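Local coordinates for protein OxyR (Porphyromonas gingivalis, PDB 3HO7) that is the regulatory domain of a LysR-type, redox-sensitive transcriptional activator, which as a whole probably binds DNA and controls the genes of the OxyR regulon, at residues Lys35-Leu40 / Arg203-Gly208; Lys69-Gly74 / Cys119-Leu124. All blocks are in the same frame, centred on the assembly; numbering follows the deposited sequence.

Contact 1 of 2, residues Lys35-Leu40 / Arg203-Gly208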
loop_
_atom_site.group_PDB
_atom_site.type_symbol
_atom_site.label_atom_id
_atom_site.label_comp_id
_atom_site.label_asym_id
_atom_site.label_seq_id
_atom_site.Cartn_x
_atom_site.Cartn_y
_atom_site.Cartn_z
ATOM N N LYS A 35 -22.182 -5.572 -12.894
ATOM C CA LYS A 35 -23.160 -6.262 -13.732
ATOM C C LYS A 35 -23.946 -7.352 -12.999
ATOM O O LYS A 35 -25.134 -7.540 -13.255
ATOM C CB LYS A 35 -22.491 -6.829 -14.991
ATOM C CG LYS A 35 -21.269 -7.690 -14.724
ATOM C CD LYS A 35 -20.701 -8.261 -16.017
ATOM C CE LYS A 35 -20.194 -7.163 -16.942
ATOM N NZ LYS A 35 -21.304 -6.342 -17.505
ATOM N N GLU A 36 -23.291 -8.065 -12.087
ATOM C CA GLU A 36 -23.949 -9.156 -11.363
ATOM C C GLU A 36 -24.602 -8.726 -10.051
ATOM O O GLU A 36 -25.592 -9.320 -9.620
ATOM C CB GLU A 36 -22.973 -10.309 -11.101
ATOM C CG GLU A 36 -23.237 -11.554 -11.935
ATOM C CD GLU A 36 -22.682 -11.457 -13.340
ATOM O OE1 GLU A 36 -21.451 -11.300 -13.481
ATOM O OE2 GLU A 36 -23.473 -11.552 -14.304
ATOM N N LEU A 37 -24.047 -7.701 -9.413
ATOM C CA LEU A 37 -24.526 -7.280 -8.098
ATOM C C LEU A 37 -25.318 -5.976 -8.147
ATOM O O LEU A 37 -25.476 -5.298 -7.131
ATOM C CB LEU A 37 -23.357 -7.155 -7.117
ATOM C CG LEU A 37 -22.615 -8.454 -6.795
ATOM C CD1 LEU A 37 -21.461 -8.193 -5.839
ATOM C CD2 LEU A 37 -23.569 -9.488 -6.217
ATOM N N ALA A 38 -25.818 -5.633 -9.331
ATOM C CA ALA A 38 -26.624 -4.430 -9.498
ATOM C C ALA A 38 -27.802 -4.432 -8.530
ATOM O O ALA A 38 -28.502 -5.433 -8.391
ATOM C CB ALA A 38 -27.115 -4.316 -10.932
ATOM N N GLY A 39 -28.012 -3.303 -7.860
ATOM C CA GLY A 39 -29.094 -3.176 -6.890
ATOM C C GLY A 39 -28.592 -3.295 -5.465
ATOM O O GLY A 39 -29.359 -3.156 -4.513
ATOM N N LEU A 40 -27.295 -3.550 -5.325
ATOM C CA LEU A 40 -26.669 -3.723 -4.019
ATOM C C LEU A 40 -25.582 -2.675 -3.800
ATOM O O LEU A 40 -24.738 -2.457 -4.670
ATOM C CB LEU A 40 -26.060 -5.122 -3.912
ATOM C CG LEU A 40 -25.339 -5.472 -2.609
ATOM C CD1 LEU A 40 -26.341 -5.862 -1.534
ATOM C CD2 LEU A 40 -24.342 -6.595 -2.840
ATOM N N ARG A 203 -23.856 -15.066 -0.222
ATOM C CA ARG A 203 -22.565 -15.683 0.054
ATOM C C ARG A 203 -22.157 -16.568 -1.116
ATOM O O ARG A 203 -21.039 -16.474 -1.621
ATOM C CB ARG A 203 -22.643 -16.502 1.344
ATOM C CG ARG A 203 -21.347 -17.185 1.766
ATOM C CD ARG A 203 -21.569 -17.972 3.054
ATOM N NE ARG A 203 -20.419 -18.788 3.434
ATOM C CZ ARG A 203 -20.405 -19.617 4.474
ATOM N NH1 ARG A 203 -21.481 -19.740 5.240
ATOM N NH2 ARG A 203 -19.316 -20.324 4.749
ATOM N N GLU A 204 -23.079 -17.425 -1.542
ATOM C CA GLU A 204 -22.839 -18.323 -2.665
ATOM C C GLU A 204 -22.526 -17.540 -3.939
ATOM O O GLU A 204 -21.625 -17.904 -4.695
ATOM C CB GLU A 204 -24.047 -19.239 -2.883
ATOM C CG GLU A 204 -23.899 -20.210 -4.045
ATOM C CD GLU A 204 -25.000 -21.254 -4.076
ATOM O OE1 GLU A 204 -25.739 -21.374 -3.076
ATOM O OE2 GLU A 204 -25.125 -21.959 -5.102
ATOM N N GLN A 205 -23.272 -16.465 -4.169
ATOM C CA GLN A 205 -23.054 -15.629 -5.344
ATOM C C GLN A 205 -21.680 -14.968 -5.283
ATOM O O GLN A 205 -20.927 -14.984 -6.258
ATOM C CB GLN A 205 -24.153 -14.569 -5.467
ATOM C CG GLN A 205 -24.118 -13.782 -6.773
ATOM C CD GLN A 205 -25.207 -12.725 -6.856
ATOM O OE1 GLN A 205 -26.054 -12.616 -5.969
ATOM N NE2 GLN A 205 -25.188 -11.941 -7.929
ATOM N N LEU A 206 -21.355 -14.392 -4.130
ATOM C CA LEU A 206 -20.056 -13.753 -3.942
ATOM C C LEU A 206 -18.913 -14.719 -4.239
ATOM O O LEU A 206 -18.009 -14.402 -5.010
ATOM C CB LEU A 206 -19.925 -13.188 -2.525
ATOM C CG LEU A 206 -20.247 -11.702 -2.342
ATOM C CD1 LEU A 206 -19.145 -10.826 -2.926
ATOM C CD2 LEU A 206 -21.595 -11.360 -2.958
ATOM N N ILE A 207 -18.955 -15.898 -3.630
ATOM C CA ILE A 207 -17.914 -16.893 -3.861
ATOM C C ILE A 207 -17.725 -17.139 -5.354
ATOM O O ILE A 207 -16.605 -17.130 -5.859
ATOM C CB ILE A 207 -18.223 -18.219 -3.149
ATOM C CG1 ILE A 207 -18.235 -18.015 -1.631
ATOM C CG2 ILE A 207 -17.208 -19.288 -3.547
ATOM C CD1 ILE A 207 -18.544 -19.273 -0.843
ATOM N N GLY A 208 -18.829 -17.349 -6.062
ATOM C CA GLY A 208 -18.772 -17.563 -7.502
ATOM C C GLY A 208 -18.147 -16.404 -8.252
ATOM O O GLY A 208 -17.297 -16.601 -9.119
#
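The side chains of Q205 and L37 reach out from facing elements and slide past each other in opposite directions, so that the CD2 methyl of L37 sits over a face of the Q205 amide while NE2, at the amide's end, turns to the backbone O of E36. Q205 leaves helix 200-211 nearly straight: its CG is anti to the backbone N (chi1 -172°) and the chain stays extended beyond it, which carries the amide across the gap to the end of helix 22-36. There NE2 stands 3.1 Å from O of E36. The N-H is poorly aimed, at 122°, and the hydrogen bond is weak. Glutamine suits this place because its length spans the gap while its neutral N-H can meet a carbonyl near a helix end; L37 is the first residue to leave helical geometry. Over the amide face, CD2 of L37 lies 3.4 Å from NE2 and 3.7 Å from CD of Q205. The same methyl also meets CD2 of L206 at 4.2 Å, and leucine suits this buried, apolar place on both sides. E36 turns differently, its CB facing the helix but its bent chain leading the carboxylate away. L37 and E36 also touch L209, further along helix 200-211, L206 rests on L13 and L191, and L37 packs on Q137 of the second subunit. Past L37 the chain makes a type II turn to L40, in which G39 has phi 102°; lacking a side chain, it stays clear of the carbonyl O of A38. The C-terminal end of helix 22-36 and the turn after it thus pack on helix 200-211, in the periplasmic-binding-protein-like alpha/beta fold of the LysR substrate-binding domain.

Contact 2 of 2, residues Lys69-Gly74 / Cys119-Leu124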
loop_
_atom_site.group_PDB
_atom_site.type_symbol
_atom_site.label_atom_id
_atom_site.label_comp_id
_atom_site.label_asym_id
_atom_site.label_seq_id
_atom_site.Cartn_x
_atom_site.Cartn_y
_atom_site.Cartn_z
ATOM N N LYS A 69 -6.836 -19.460 6.489
ATOM C CA LYS A 69 -8.019 -19.931 7.192
ATOM C C LYS A 69 -8.224 -19.074 8.434
ATOM O O LYS A 69 -7.258 -18.658 9.074
ATOM C CB LYS A 69 -7.880 -21.407 7.574
ATOM C CG LYS A 69 -7.907 -22.358 6.385
ATOM C CD LYS A 69 -7.689 -23.801 6.810
ATOM C CE LYS A 69 -7.619 -24.721 5.602
ATOM N NZ LYS A 69 -6.465 -24.376 4.725
ATOM N N ALA A 70 -9.481 -18.795 8.760
ATOM C CA ALA A 70 -9.794 -17.970 9.918
ATOM C C ALA A 70 -9.468 -18.708 11.211
ATOM O O ALA A 70 -9.001 -18.106 12.177
ATOM C CB ALA A 70 -11.258 -17.553 9.899
ATOM N N GLU A 71 -9.810 -19.987 11.271
ATOM C CA GLU A 71 -9.448 -20.793 12.428
ATOM C C GLU A 71 -9.849 -20.035 13.679
ATOM O O GLU A 71 -9.098 -19.960 14.647
ATOM C CB GLU A 71 -7.963 -21.150 12.411
ATOM C CG GLU A 71 -7.643 -22.233 11.398
ATOM C CD GLU A 71 -6.163 -22.427 11.177
ATOM O OE1 GLU A 71 -5.366 -21.745 11.849
ATOM O OE2 GLU A 71 -5.802 -23.262 10.327
ATOM N N THR A 72 -11.039 -19.455 13.637
ATOM C CA THR A 72 -11.541 -18.641 14.733
ATOM C C THR A 72 -12.953 -19.074 15.107
ATOM O O THR A 72 -13.842 -19.112 14.257
ATOM C CB THR A 72 -11.561 -17.149 14.343
ATOM O OG1 THR A 72 -10.237 -16.723 13.998
ATOM C CG2 THR A 72 -12.087 -16.298 15.489
ATOM N N GLU A 73 -13.159 -19.412 16.376
ATOM C CA GLU A 73 -14.485 -19.783 16.847
ATOM C C GLU A 73 -15.500 -18.711 16.455
ATOM O O GLU A 73 -15.308 -17.530 16.743
ATOM C CB GLU A 73 -14.480 -19.989 18.366
ATOM C CG GLU A 73 -15.859 -20.179 18.973
ATOM C CD GLU A 73 -16.597 -21.369 18.392
ATOM O OE1 GLU A 73 -15.941 -22.393 18.104
ATOM O OE2 GLU A 73 -17.835 -21.285 18.227
ATOM N N GLY A 74 -16.572 -19.125 15.786
ATOM C CA GLY A 74 -17.628 -18.199 15.389
ATOM C C GLY A 74 -17.516 -17.731 13.950
ATOM O O GLY A 74 -18.383 -17.010 13.454
ATOM N N CYS A 119 4.696 -13.140 6.799
ATOM C CA CYS A 119 4.963 -13.773 8.082
ATOM C C CYS A 119 3.753 -13.827 9.011
ATOM O O CYS A 119 3.900 -13.779 10.234
ATOM C CB CYS A 119 6.142 -13.083 8.771
ATOM S SG CYS A 119 7.673 -13.148 7.811
ATOM N N PHE A 120 2.559 -13.934 8.438
ATOM C CA PHE A 120 1.374 -14.162 9.248
ATOM C C PHE A 120 1.439 -15.589 9.768
ATOM O O PHE A 120 1.292 -16.544 9.005
ATOM C CB PHE A 120 0.097 -13.944 8.439
ATOM C CG PHE A 120 -1.162 -14.108 9.244
ATOM C CD1 PHE A 120 -1.544 -13.143 10.161
ATOM C CD2 PHE A 120 -1.963 -15.225 9.081
ATOM C CE1 PHE A 120 -2.702 -13.289 10.902
ATOM C CE2 PHE A 120 -3.122 -15.378 9.820
ATOM C CZ PHE A 120 -3.491 -14.408 10.731
ATOM N N ARG A 121 1.671 -15.730 11.069
ATOM C CA ARG A 121 1.951 -17.033 11.647
ATOM C C ARG A 121 3.109 -17.656 10.874
ATOM O O ARG A 121 3.036 -18.800 10.424
ATOM C CB ARG A 121 0.709 -17.926 11.608
ATOM C CG ARG A 121 -0.504 -17.302 12.284
ATOM C CD ARG A 121 -1.475 -18.353 12.799
ATOM N NE ARG A 121 -2.325 -18.898 11.743
ATOM C CZ ARG A 121 -3.520 -18.409 11.425
ATOM N NH1 ARG A 121 -4.001 -17.359 12.075
ATOM N NH2 ARG A 121 -4.233 -18.966 10.454
ATOM N N ASP A 122 4.133 -16.849 10.609
ATOM C CA ASP A 122 5.369 -17.334 9.997
ATOM C C ASP A 122 5.122 -18.210 8.770
ATOM O O ASP A 122 5.665 -19.306 8.676
ATOM C CB ASP A 122 6.248 -18.049 11.024
ATOM C CG ASP A 122 7.037 -17.081 11.886
ATOM O OD1 ASP A 122 7.321 -15.960 11.418
ATOM O OD2 ASP A 122 7.377 -17.440 13.031
ATOM N N GLN A 123 4.289 -17.745 7.846
ATOM C CA GLN A 123 3.907 -18.570 6.705
ATOM C C GLN A 123 5.130 -19.010 5.904
ATOM O O GLN A 123 5.348 -20.202 5.694
ATOM C CB GLN A 123 2.910 -17.839 5.804
ATOM C CG GLN A 123 2.477 -18.645 4.588
ATOM C CD GLN A 123 1.190 -18.128 3.976
ATOM O OE1 GLN A 123 0.802 -16.980 4.197
ATOM N NE2 GLN A 123 0.519 -18.976 3.203
ATOM N N LEU A 124 5.923 -18.043 5.454
ATOM C CA LEU A 124 7.167 -18.348 4.757
ATOM C C LEU A 124 8.288 -18.509 5.780
ATOM O O LEU A 124 9.293 -17.799 5.742
ATOM C CB LEU A 124 7.504 -17.251 3.745
ATOM C CG LEU A 124 6.555 -17.149 2.547
ATOM C CD1 LEU A 124 6.903 -15.953 1.672
ATOM C CD2 LEU A 124 6.582 -18.436 1.737
#
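Two surface loops of the LysR regulatory domain meet here, residues 69-74 leading into the long strand 75-89 and residues 119-124, which begin at C119, disulfide-bonded to C128. R121 makes the crossing. It follows F120 in a type II turn from C119 to D122, and its chain bends at chi3 (-80°) to bring the guanidinium against the other loop. NH2 meets two oxygens in different ways. The backbone O of K69 lies at the edge of the guanidinium, in its plane, 3.3 Å from NH2, and takes a weak hydrogen bond. OE1 of E71 is also 3.3 Å from NH2 but sits over a face; because it lies well out of the plane, no N-H points at it and the pair is held by charge. The carboxylate and guanidinium planes are 26° apart. Glutamate suits its place because its extended chain, with CG anti to the carbonyl carbon (chi1 -75°), reaches the arginine's face. On the opposite face, F120 CE2 lies 3.1 Å off the R121 guanidinium plane, toward the rim, so the group is flanked by E71 OE1 and F120. K69 offers its backbone O to R121, while its NZ pairs with E188. Arginine suits the site because one flat cation can serve an edge acceptor and a facial charge together. A long, weak bond and an undirected ion pair on exposed or partly exposed residues are consistent with a modest electrostatic link.

How the contacts relate
Contact 1 is partly buried, with two leucines at its heart, whereas contact 2 is a surface contact whose touching residues are all at least partly exposed. In contact 1 the C-terminal end of helix 22-36 and the turn after it pack on helix 200-211; contact 2 joins two loops without regular structure. Their polar links differ accordingly: a neutral amide supplements apolar packing in the first, while charge carries the second. Both nevertheless use a weak bond from a long side chain to a backbone carbonyl. Contact 2 is nested within the loop closed by contact 1; their centres lie about 27 Å apart and their nearest atoms about 9 Å apart, so they do not meet.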